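Local coordinates for putative permease protein, ABC transporter (Porphyromonas gingivalis, PDB 3IS6), which probably forms the MacB-like periplasmic core domain of a membrane permease subunit that serves transmembrane transport in an ABC system, at residues A[37-40]-A[41-45]; A[81-84]-A[85-89]; A[110-114]-A[115-119]; A[188-192]-A[193-197]. All blocks are in the same frame, centred on the assembly; numbering follows the deposited sequence.

In the fold
The four contacts follow one another along a single chain of the MacB-like periplasmic core domain, and in each a loop or strand turns into a helix. Contacts 1 and 2, with centres 14 Å apart, share a partner: R59 of strand 54-70 is hydrogen-bonded to the G41 carbonyl of contact 1 and salt-bridged to E84 of contact 2. Strand 159-162 joins contacts 2 and 3 (centres 16 Å apart), pairing parallel with strand 74-83 and antiparallel with strand 109-113. Contact 4 lies on the opposite side of the chain's centre from contact 3, about 38 Å between centres; strand 181-186 ties it to contact 1, whose centre is 18 Å away.

Contact 1 (A[37-40]-A[41-45]); sequences SQVS and GGVAP
V43 folds back over the turn that precedes it and meets V39 and the S40 carbonyl. Its CB has S40 O at 3.8 Å and V39 CG2 at 4.1 Å. From there the chain forks. CG2 carries most of the touch, lying 3.6 Å from S40 O and 4.1 Å from V39 CB, while CG1 takes the branch anti to the backbone N (chi1 -180°). That rotation leaves CG2 beside the backbone N, on the side where the S40 carbonyl lies. The two valines cross at about a right angle, each offering its CB to a CG2 of the other, a small, ordinary van der Waals contact.

The backbone between them makes a type I turn from S40 to V43. Its closing bond, V43 N to S40 O, is weak at 3.5 Å, although the N-H points almost straight at the acceptor (166°). Water 1 reinforces it: the water donates to S40 O at 2.9 Å, donates weakly to G41 O, and accepts from A44 N at 3.0 Å. A buried carbonyl and the amide of A44 are thus satisfied through one bridging molecule. S40 OG is engaged elsewhere, with the carbonyl of G176.

The turn carries the chain from strand 32-36 into helix 43-50. V39 packs on V17 and T19 of strand 14-23 and on A182 of strand 181-186, V43 leans on W174 of a neighbouring loop, and A44 touches both A182 and R59 of strand 54-70.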
loop_
_atom_site.group_PDB
_atom_site.type_symbol
_atom_site.label_atom_id
_atom_site.label_comp_id
_atom_site.label_asym_id
_atom_site.label_seq_id
_atom_site.Cartn_x
_atom_site.Cartn_y
_atom_site.Cartn_z
ATOM N N SER A 37 0.781 -3.202 20.936
ATOM C CA SER A 37 0.638 -4.599 20.664
ATOM C C SER A 37 0.923 -4.957 19.218
ATOM O O SER A 37 0.805 -6.083 18.837
ATOM C CB SER A 37 -0.755 -5.037 21.034
ATOM O OG SER A 37 -0.891 -5.097 22.414
ATOM N N GLN A 38 1.297 -3.949 18.461
ATOM C CA GLN A 38 1.594 -4.066 17.050
ATOM C C GLN A 38 2.953 -3.438 16.755
ATOM O O GLN A 38 3.444 -2.675 17.522
ATOM C CB GLN A 38 0.481 -3.461 16.211
ATOM C CG GLN A 38 -0.830 -4.152 16.404
ATOM C CD GLN A 38 -1.948 -3.738 15.455
ATOM O OE1 GLN A 38 -3.010 -4.270 15.514
ATOM N NE2 GLN A 38 -1.690 -2.809 14.598
ATOM N N VAL A 39 3.551 -3.832 15.645
ATOM C CA VAL A 39 4.885 -3.449 15.271
ATOM C C VAL A 39 4.973 -3.021 13.806
ATOM O O VAL A 39 4.062 -3.190 13.039
ATOM C CB VAL A 39 5.869 -4.560 15.492
ATOM C CG1 VAL A 39 5.928 -4.974 16.919
ATOM C CG2 VAL A 39 5.548 -5.712 14.634
ATOM N N SER A 40 6.121 -2.464 13.473
ATOM C CA SER A 40 6.504 -2.094 12.129
ATOM C C SER A 40 6.764 -3.348 11.316
ATOM O O SER A 40 7.015 -4.375 11.855
ATOM C CB SER A 40 7.757 -1.220 12.155
ATOM O OG SER A 40 7.593 -0.054 12.909
ATOM N N GLY A 41 6.720 -3.240 10.007
ATOM C CA GLY A 41 6.767 -4.382 9.137
ATOM C C GLY A 41 7.994 -5.244 9.224
ATOM O O GLY A 41 7.933 -6.411 9.098
ATOM N N GLY A 42 9.112 -4.597 9.432
ATOM C CA GLY A 42 10.412 -5.208 9.422
ATOM C C GLY A 42 10.721 -6.194 10.499
ATOM O O GLY A 42 11.572 -6.994 10.342
ATOM N N VAL A 43 10.045 -6.071 11.621
ATOM C CA VAL A 43 10.386 -6.815 12.807
ATOM C C VAL A 43 10.253 -8.311 12.744
ATOM O O VAL A 43 11.172 -8.990 13.081
ATOM C CB VAL A 43 9.544 -6.344 13.967
ATOM C CG1 VAL A 43 9.882 -7.074 15.170
ATOM C CG2 VAL A 43 9.700 -4.921 14.161
ATOM N N ALA A 44 9.134 -8.838 12.283
ATOM C CA ALA A 44 8.978 -10.277 12.338
ATOM C C ALA A 44 10.010 -11.073 11.545
ATOM O O ALA A 44 10.553 -11.981 12.047
ATOM C CB ALA A 44 7.618 -10.669 11.903
ATOM N N PRO A 45 10.281 -10.709 10.313
ATOM C CA PRO A 45 11.255 -11.461 9.531
ATOM C C PRO A 45 12.623 -11.409 10.155
ATOM O O PRO A 45 13.302 -12.378 10.137
ATOM C CB PRO A 45 11.253 -10.753 8.192
ATOM C CG PRO A 45 10.303 -9.686 8.276
ATOM C CD PRO A 45 9.486 -9.823 9.469
HETATM O O HOH W 1 6.764 -7.252 11.439
#

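Contact 2 (A[81-84]-A[85-89]); sequences LLAE and PAFLD
The F87 ring has three neighbours within the stretch, A83 CB, L81 CD2 and E84 O, and all approach it obliquely. A83 CB sits at the root of the ring, 3.9 Å from F87 CG and about as far from F87 CB. E84 O lies by the same root, 3.1 Å from F87 CB. L81 reaches the distal end, its CD2 branch 4.1 Å from F87 CE1, with the two side chains crossing at about a right angle. F87 holds its CG anti to the backbone N (chi1 177°), which turns the ring back toward A83 and L81. Its partner F91 makes an edge-to-face pair with it. The other flat group, the E84 carboxylate, takes no part in this packing: OE2 forms a salt bridge with R59 and OE1 a hydrogen bond with T58, which together fix its rotation.

Between the two groups the backbone turns. F87 N donates to E84 O at 2.9 Å with an N-H angle of 158°. The next bond follows at once, L88 N to P85 O at 3.2 Å.

The bend takes strand 74-83 directly into helix 86-90. Strands 54-70 and 159-162 flank strand 74-83 in the sheet, and both reach this cluster: T60 of the first and L160 of the second touch the side chains of L81 and F87.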
loop_
_atom_site.group_PDB
_atom_site.type_symbol
_atom_site.label_atom_id
_atom_site.label_comp_id
_atom_site.label_asym_id
_atom_site.label_seq_id
_atom_site.Cartn_x
_atom_site.Cartn_y
_atom_site.Cartn_z
ATOM N N LEU A 81 -7.643 -9.911 5.834
ATOM C CA LEU A 81 -6.415 -9.929 6.546
ATOM C C LEU A 81 -5.254 -10.274 5.609
ATOM O O LEU A 81 -5.343 -11.166 4.828
ATOM C CB LEU A 81 -6.494 -10.933 7.675
ATOM C CG LEU A 81 -5.311 -11.147 8.603
ATOM C CD1 LEU A 81 -5.111 -9.984 9.480
ATOM C CD2 LEU A 81 -5.514 -12.339 9.415
ATOM N N LEU A 82 -4.166 -9.559 5.738
ATOM C CA LEU A 82 -3.004 -9.793 4.938
ATOM C C LEU A 82 -2.000 -10.649 5.700
ATOM O O LEU A 82 -1.658 -10.339 6.795
ATOM C CB LEU A 82 -2.390 -8.471 4.554
ATOM C CG LEU A 82 -2.917 -7.742 3.323
ATOM C CD1 LEU A 82 -4.332 -7.581 3.382
ATOM C CD2 LEU A 82 -2.264 -6.437 3.149
ATOM N N ALA A 83 -1.582 -11.743 5.098
ATOM C CA ALA A 83 -0.774 -12.749 5.747
ATOM C C ALA A 83 0.281 -13.420 4.866
ATOM O O ALA A 83 0.257 -13.304 3.689
ATOM C CB ALA A 83 -1.622 -13.759 6.348
ATOM N N GLU A 84 1.216 -14.081 5.509
ATOM C CA GLU A 84 2.267 -14.822 4.865
ATOM C C GLU A 84 1.861 -16.288 4.742
ATOM O O GLU A 84 0.994 -16.730 5.423
ATOM C CB GLU A 84 3.576 -14.692 5.629
ATOM C CG GLU A 84 4.042 -13.289 5.885
ATOM C CD GLU A 84 5.372 -13.209 6.583
ATOM O OE1 GLU A 84 5.610 -13.940 7.535
ATOM O OE2 GLU A 84 6.195 -12.414 6.172
ATOM N N PRO A 85 2.537 -17.049 3.897
ATOM C CA PRO A 85 2.234 -18.459 3.789
ATOM C C PRO A 85 2.432 -19.151 5.127
ATOM O O PRO A 85 1.745 -20.056 5.425
ATOM C CB PRO A 85 3.223 -18.918 2.751
ATOM C CG PRO A 85 3.275 -17.793 1.847
ATOM C CD PRO A 85 3.215 -16.585 2.688
ATOM N N ALA A 86 3.314 -18.637 5.949
ATOM C CA ALA A 86 3.575 -19.216 7.240
ATOM C C ALA A 86 2.396 -19.107 8.197
ATOM O O ALA A 86 2.332 -19.808 9.152
ATOM C CB ALA A 86 4.769 -18.639 7.814
ATOM N N PHE A 87 1.454 -18.249 7.900
ATOM C CA PHE A 87 0.282 -18.086 8.722
ATOM C C PHE A 87 -0.420 -19.415 8.792
ATOM O O PHE A 87 -0.919 -19.796 9.779
ATOM C CB PHE A 87 -0.623 -17.066 8.059
ATOM C CG PHE A 87 -1.929 -16.820 8.753
ATOM C CD1 PHE A 87 -2.045 -15.852 9.703
ATOM C CD2 PHE A 87 -3.043 -17.488 8.406
ATOM C CE1 PHE A 87 -3.228 -15.606 10.296
ATOM C CE2 PHE A 87 -4.214 -17.223 9.000
ATOM C CZ PHE A 87 -4.300 -16.290 9.941
ATOM N N LEU A 88 -0.444 -20.117 7.693
ATOM C CA LEU A 88 -1.096 -21.387 7.643
ATOM C C LEU A 88 -0.445 -22.394 8.567
ATOM O O LEU A 88 -1.111 -23.166 9.155
ATOM C CB LEU A 88 -1.092 -21.912 6.215
ATOM C CG LEU A 88 -2.142 -21.500 5.198
ATOM C CD1 LEU A 88 -2.628 -20.171 5.315
ATOM C CD2 LEU A 88 -1.707 -21.772 3.806
ATOM N N ASP A 89 0.863 -22.408 8.610
ATOM C CA ASP A 89 1.593 -23.227 9.542
ATOM C C ASP A 89 1.476 -22.827 11.014
ATOM O O ASP A 89 1.159 -23.612 11.847
ATOM C CB ASP A 89 3.035 -23.305 9.096
ATOM C CG ASP A 89 3.194 -24.065 7.771
ATOM O OD1 ASP A 89 2.406 -24.964 7.502
ATOM O OD2 ASP A 89 4.100 -23.750 7.001
#

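Contact 3 (A[110-114]-A[115-119]); sequences CLISE and SLARK
S113 caps the helix that starts right after it: its OG accepts from L116 N at 3.1 Å with the N-H angle at 162°. The S113 hydroxyl is rotated between the backbone N and the carbonyl carbon (chi1 78°), which brings it over the first turn. Its own carbonyl takes A117 N at 3.0 Å, and E114 O takes R118 N one step later at 3.1 Å. S113 therefore serves two amides of the first turn, one with its side chain and one with its backbone.

Further out, S115 OG is held by D148, with R118 NH2 adding only a weak bond. The R118 guanidinium lays one face over S115 CA, which is 3.6 Å off its plane and towards the rim.

On the inner side I112 meets L116. I112 CG2 lies 3.7 Å from L116 CB, and I112 CD1 is 3.9 Å from L116 CD2; A117 CB is a looser neighbour of CG2.

Strand 110-113 and helix 115-119 run at 83° to each other. This is a serine N-cap, with I112 and A117 at the two hydrophobic-staple positions, where strand 109-113, paired with strands 140-146 and 159-162, passes into helix 114-119 of the MacB-like core domain.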
loop_
_atom_site.group_PDB
_atom_site.type_symbol
_atom_site.label_atom_id
_atom_site.label_comp_id
_atom_site.label_asym_id
_atom_site.label_seq_id
_atom_site.Cartn_x
_atom_site.Cartn_y
_atom_site.Cartn_z
ATOM N N CYS A 110 -6.432 -15.034 -3.682
ATOM C CA CYS A 110 -6.858 -14.997 -2.299
ATOM C C CYS A 110 -7.362 -16.322 -1.779
ATOM O O CYS A 110 -7.662 -17.195 -2.522
ATOM C CB CYS A 110 -7.947 -13.967 -2.112
ATOM S SG CYS A 110 -9.486 -14.386 -2.741
ATOM N N LEU A 111 -7.452 -16.429 -0.473
ATOM C CA LEU A 111 -8.108 -17.525 0.170
ATOM C C LEU A 111 -9.343 -16.973 0.830
ATOM O O LEU A 111 -9.338 -15.871 1.290
ATOM C CB LEU A 111 -7.240 -18.164 1.212
ATOM C CG LEU A 111 -5.867 -18.620 0.799
ATOM C CD1 LEU A 111 -5.086 -19.012 1.981
ATOM C CD2 LEU A 111 -6.018 -19.770 -0.109
ATOM N N ILE A 112 -10.384 -17.774 0.838
ATOM C CA ILE A 112 -11.677 -17.433 1.371
ATOM C C ILE A 112 -12.078 -18.471 2.396
ATOM O O ILE A 112 -11.798 -19.613 2.246
ATOM C CB ILE A 112 -12.678 -17.418 0.252
ATOM C CG1 ILE A 112 -12.333 -16.314 -0.727
ATOM C CG2 ILE A 112 -14.019 -17.275 0.748
ATOM C CD1 ILE A 112 -12.673 -14.973 -0.293
ATOM N N SER A 113 -12.732 -18.045 3.444
ATOM C CA SER A 113 -13.123 -18.940 4.506
ATOM C C SER A 113 -14.255 -19.856 4.056
ATOM O O SER A 113 -14.975 -19.535 3.160
ATOM C CB SER A 113 -13.549 -18.163 5.735
ATOM O OG SER A 113 -14.827 -17.668 5.594
ATOM N N GLU A 114 -14.429 -20.968 4.737
ATOM C CA GLU A 114 -15.489 -21.886 4.425
ATOM C C GLU A 114 -16.866 -21.228 4.560
ATOM O O GLU A 114 -17.700 -21.436 3.733
ATOM C CB GLU A 114 -15.402 -23.124 5.312
ATOM C CG GLU A 114 -16.395 -24.206 4.935
ATOM C CD GLU A 114 -16.143 -25.597 5.558
ATOM O OE1 GLU A 114 -15.288 -25.734 6.440
ATOM O OE2 GLU A 114 -16.822 -26.553 5.134
ATOM N N SER A 115 -17.086 -20.424 5.586
ATOM C CA SER A 115 -18.362 -19.741 5.717
ATOM C C SER A 115 -18.638 -18.757 4.612
ATOM O O SER A 115 -19.737 -18.657 4.163
ATOM C CB SER A 115 -18.483 -19.010 7.028
ATOM O OG SER A 115 -18.527 -19.900 8.082
ATOM N N LEU A 116 -17.634 -18.000 4.226
ATOM C CA LEU A 116 -17.791 -17.030 3.181
ATOM C C LEU A 116 -18.086 -17.699 1.863
ATOM O O LEU A 116 -18.921 -17.264 1.142
ATOM C CB LEU A 116 -16.599 -16.113 3.076
ATOM C CG LEU A 116 -16.721 -14.972 2.093
ATOM C CD1 LEU A 116 -17.999 -14.258 2.198
ATOM C CD2 LEU A 116 -15.582 -14.057 2.170
ATOM N N ALA A 117 -17.409 -18.791 1.595
ATOM C CA ALA A 117 -17.641 -19.524 0.374
ATOM C C ALA A 117 -19.076 -20.003 0.311
ATOM O O ALA A 117 -19.698 -19.915 -0.691
ATOM C CB ALA A 117 -16.733 -20.666 0.297
ATOM N N ARG A 118 -19.579 -20.481 1.425
ATOM C CA ARG A 118 -20.942 -20.929 1.540
ATOM C C ARG A 118 -21.925 -19.809 1.314
ATOM O O ARG A 118 -22.873 -19.964 0.623
ATOM C CB ARG A 118 -21.130 -21.546 2.910
ATOM C CG ARG A 118 -22.533 -21.940 3.263
ATOM C CD ARG A 118 -22.548 -22.736 4.542
ATOM N NE ARG A 118 -22.448 -21.865 5.704
ATOM C CZ ARG A 118 -21.474 -21.926 6.597
ATOM N NH1 ARG A 118 -20.531 -22.841 6.486
ATOM N NH2 ARG A 118 -21.461 -21.081 7.598
ATOM N N LYS A 119 -21.661 -18.654 1.880
ATOM C CA LYS A 119 -22.518 -17.507 1.676
ATOM C C LYS A 119 -22.539 -17.104 0.215
ATOM O O LYS A 119 -23.514 -16.621 -0.279
ATOM C CB LYS A 119 -22.149 -16.344 2.580
#

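Contact 4 (A[188-192]-A[193-197]); sequences PGVSP and ESLDE
The backbone from S191 onward winds through a short 3-10 turn before helix 196-206, with S194 N reaching back to S191 O and L195 N to P192 O at 3.1 Å. The serines make the tighter grip. S194 OG donates to S191 O at 2.7 Å, lying in the carbonyl plane, while S194 N approaches the same oxygen from well above that plane. S191 O thus accepts twice from one residue. S194 N is itself shared between S191 O at 3.2 Å and S191 OG at 3.3 Å, both bonds strongly bent. Both hydroxyls are turned between their own backbone N and carbonyl carbon (chi1 77° for S191, 71° for S194), and this brings S191 OG to S194 N and S194 OG to S191 O.

E193 bends at its second torsion and runs alongside the P192 ring, pointing the same way. Its OE1 comes within 3.7 Å of S191 CB and 4.0 Å of P192 CG, van der Waals approaches of the carboxylate oxygen to carbon. Elsewhere in the turn V190 CG1 meets L195 CD1 at 4.2 Å, a modest apolar contact. Water 2 donates to P192 O at 2.6 Å and to D196 OD1, so it links the turn to the first residue of the helix.

This turn lies at the surface, carrying the chain from strand 181-186 into helix 196-206. Its inner side is anchored: P192 and L195 both rest on L186 of strand 181-186 and L223 of strand 218-225, L195 adds I51, and D196 touches S222.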
loop_
_atom_site.group_PDB
_atom_site.type_symbol
_atom_site.label_atom_id
_atom_site.label_comp_id
_atom_site.label_asym_id
_atom_site.label_seq_id
_atom_site.Cartn_x
_atom_site.Cartn_y
_atom_site.Cartn_z
ATOM N N PRO A 188 10.998 -25.293 22.577
ATOM C CA PRO A 188 10.658 -25.715 23.924
ATOM C C PRO A 188 11.721 -25.277 24.902
ATOM O O PRO A 188 12.883 -25.326 24.621
ATOM C CB PRO A 188 10.688 -27.220 23.805
ATOM C CG PRO A 188 10.435 -27.476 22.454
ATOM C CD PRO A 188 11.093 -26.439 21.683
ATOM N N GLY A 189 11.295 -24.790 26.037
ATOM C CA GLY A 189 12.212 -24.380 27.059
ATOM C C GLY A 189 12.779 -22.987 26.995
ATOM O O GLY A 189 13.478 -22.591 27.908
ATOM N N VAL A 190 12.464 -22.231 25.955
ATOM C CA VAL A 190 12.937 -20.869 25.868
ATOM C C VAL A 190 11.943 -19.893 26.460
ATOM O O VAL A 190 10.817 -19.822 26.051
ATOM C CB VAL A 190 13.171 -20.467 24.441
ATOM C CG1 VAL A 190 13.516 -19.030 24.352
ATOM C CG2 VAL A 190 14.207 -21.322 23.808
ATOM N N SER A 191 12.362 -19.143 27.443
ATOM C CA SER A 191 11.492 -18.166 28.014
ATOM C C SER A 191 11.556 -16.914 27.213
ATOM O O SER A 191 12.592 -16.529 26.779
ATOM C CB SER A 191 11.869 -17.877 29.432
ATOM O OG SER A 191 12.983 -17.053 29.434
ATOM N N PRO A 192 10.426 -16.257 27.058
ATOM C CA PRO A 192 10.360 -15.046 26.269
ATOM C C PRO A 192 11.233 -13.978 26.850
ATOM O O PRO A 192 11.860 -13.253 26.142
ATOM C CB PRO A 192 8.894 -14.666 26.355
ATOM C CG PRO A 192 8.218 -15.757 27.025
ATOM C CD PRO A 192 9.113 -16.879 27.168
ATOM N N GLU A 193 11.278 -13.896 28.158
ATOM C CA GLU A 193 12.045 -12.860 28.824
ATOM C C GLU A 193 13.531 -12.957 28.629
ATOM O O GLU A 193 14.234 -12.004 28.725
ATOM C CB GLU A 193 11.705 -12.789 30.288
ATOM C CG GLU A 193 10.255 -12.545 30.559
ATOM C CD GLU A 193 9.506 -13.792 30.849
ATOM O OE1 GLU A 193 9.988 -14.884 30.541
ATOM O OE2 GLU A 193 8.416 -13.668 31.387
ATOM N N SER A 194 13.997 -14.134 28.352
ATOM C CA SER A 194 15.393 -14.325 28.145
ATOM C C SER A 194 15.864 -13.629 26.889
ATOM O O SER A 194 17.027 -13.363 26.744
ATOM C CB SER A 194 15.730 -15.801 28.125
ATOM O OG SER A 194 15.266 -16.426 26.974
ATOM N N LEU A 195 14.944 -13.341 25.984
ATOM C CA LEU A 195 15.278 -12.807 24.681
ATOM C C LEU A 195 15.290 -11.311 24.630
ATOM O O LEU A 195 15.480 -10.751 23.602
ATOM C CB LEU A 195 14.347 -13.336 23.623
ATOM C CG LEU A 195 14.415 -14.832 23.478
ATOM C CD1 LEU A 195 13.690 -15.332 22.307
ATOM C CD2 LEU A 195 15.834 -15.263 23.405
ATOM N N ASP A 196 15.110 -10.651 25.745
ATOM C CA ASP A 196 15.074 -9.215 25.693
ATOM C C ASP A 196 16.367 -8.620 25.173
ATOM O O ASP A 196 16.343 -7.716 24.387
ATOM C CB ASP A 196 14.797 -8.627 27.071
ATOM C CG ASP A 196 13.345 -8.720 27.481
ATOM O OD1 ASP A 196 12.482 -8.882 26.625
ATOM O OD2 ASP A 196 13.072 -8.624 28.679
ATOM N N GLU A 197 17.500 -9.108 25.636
ATOM C CA GLU A 197 18.767 -8.543 25.240
ATOM C C GLU A 197 19.049 -8.705 23.743
ATOM O O GLU A 197 19.472 -7.791 23.080
ATOM C CB GLU A 197 19.886 -9.126 26.097
ATOM C CG GLU A 197 19.782 -8.747 27.570
ATOM C CD GLU A 197 20.980 -9.171 28.433
ATOM O OE1 GLU A 197 21.473 -10.304 28.308
ATOM O OE2 GLU A 197 21.409 -8.360 29.257
HETATM O O HOH W 2 11.135 -10.902 25.163
#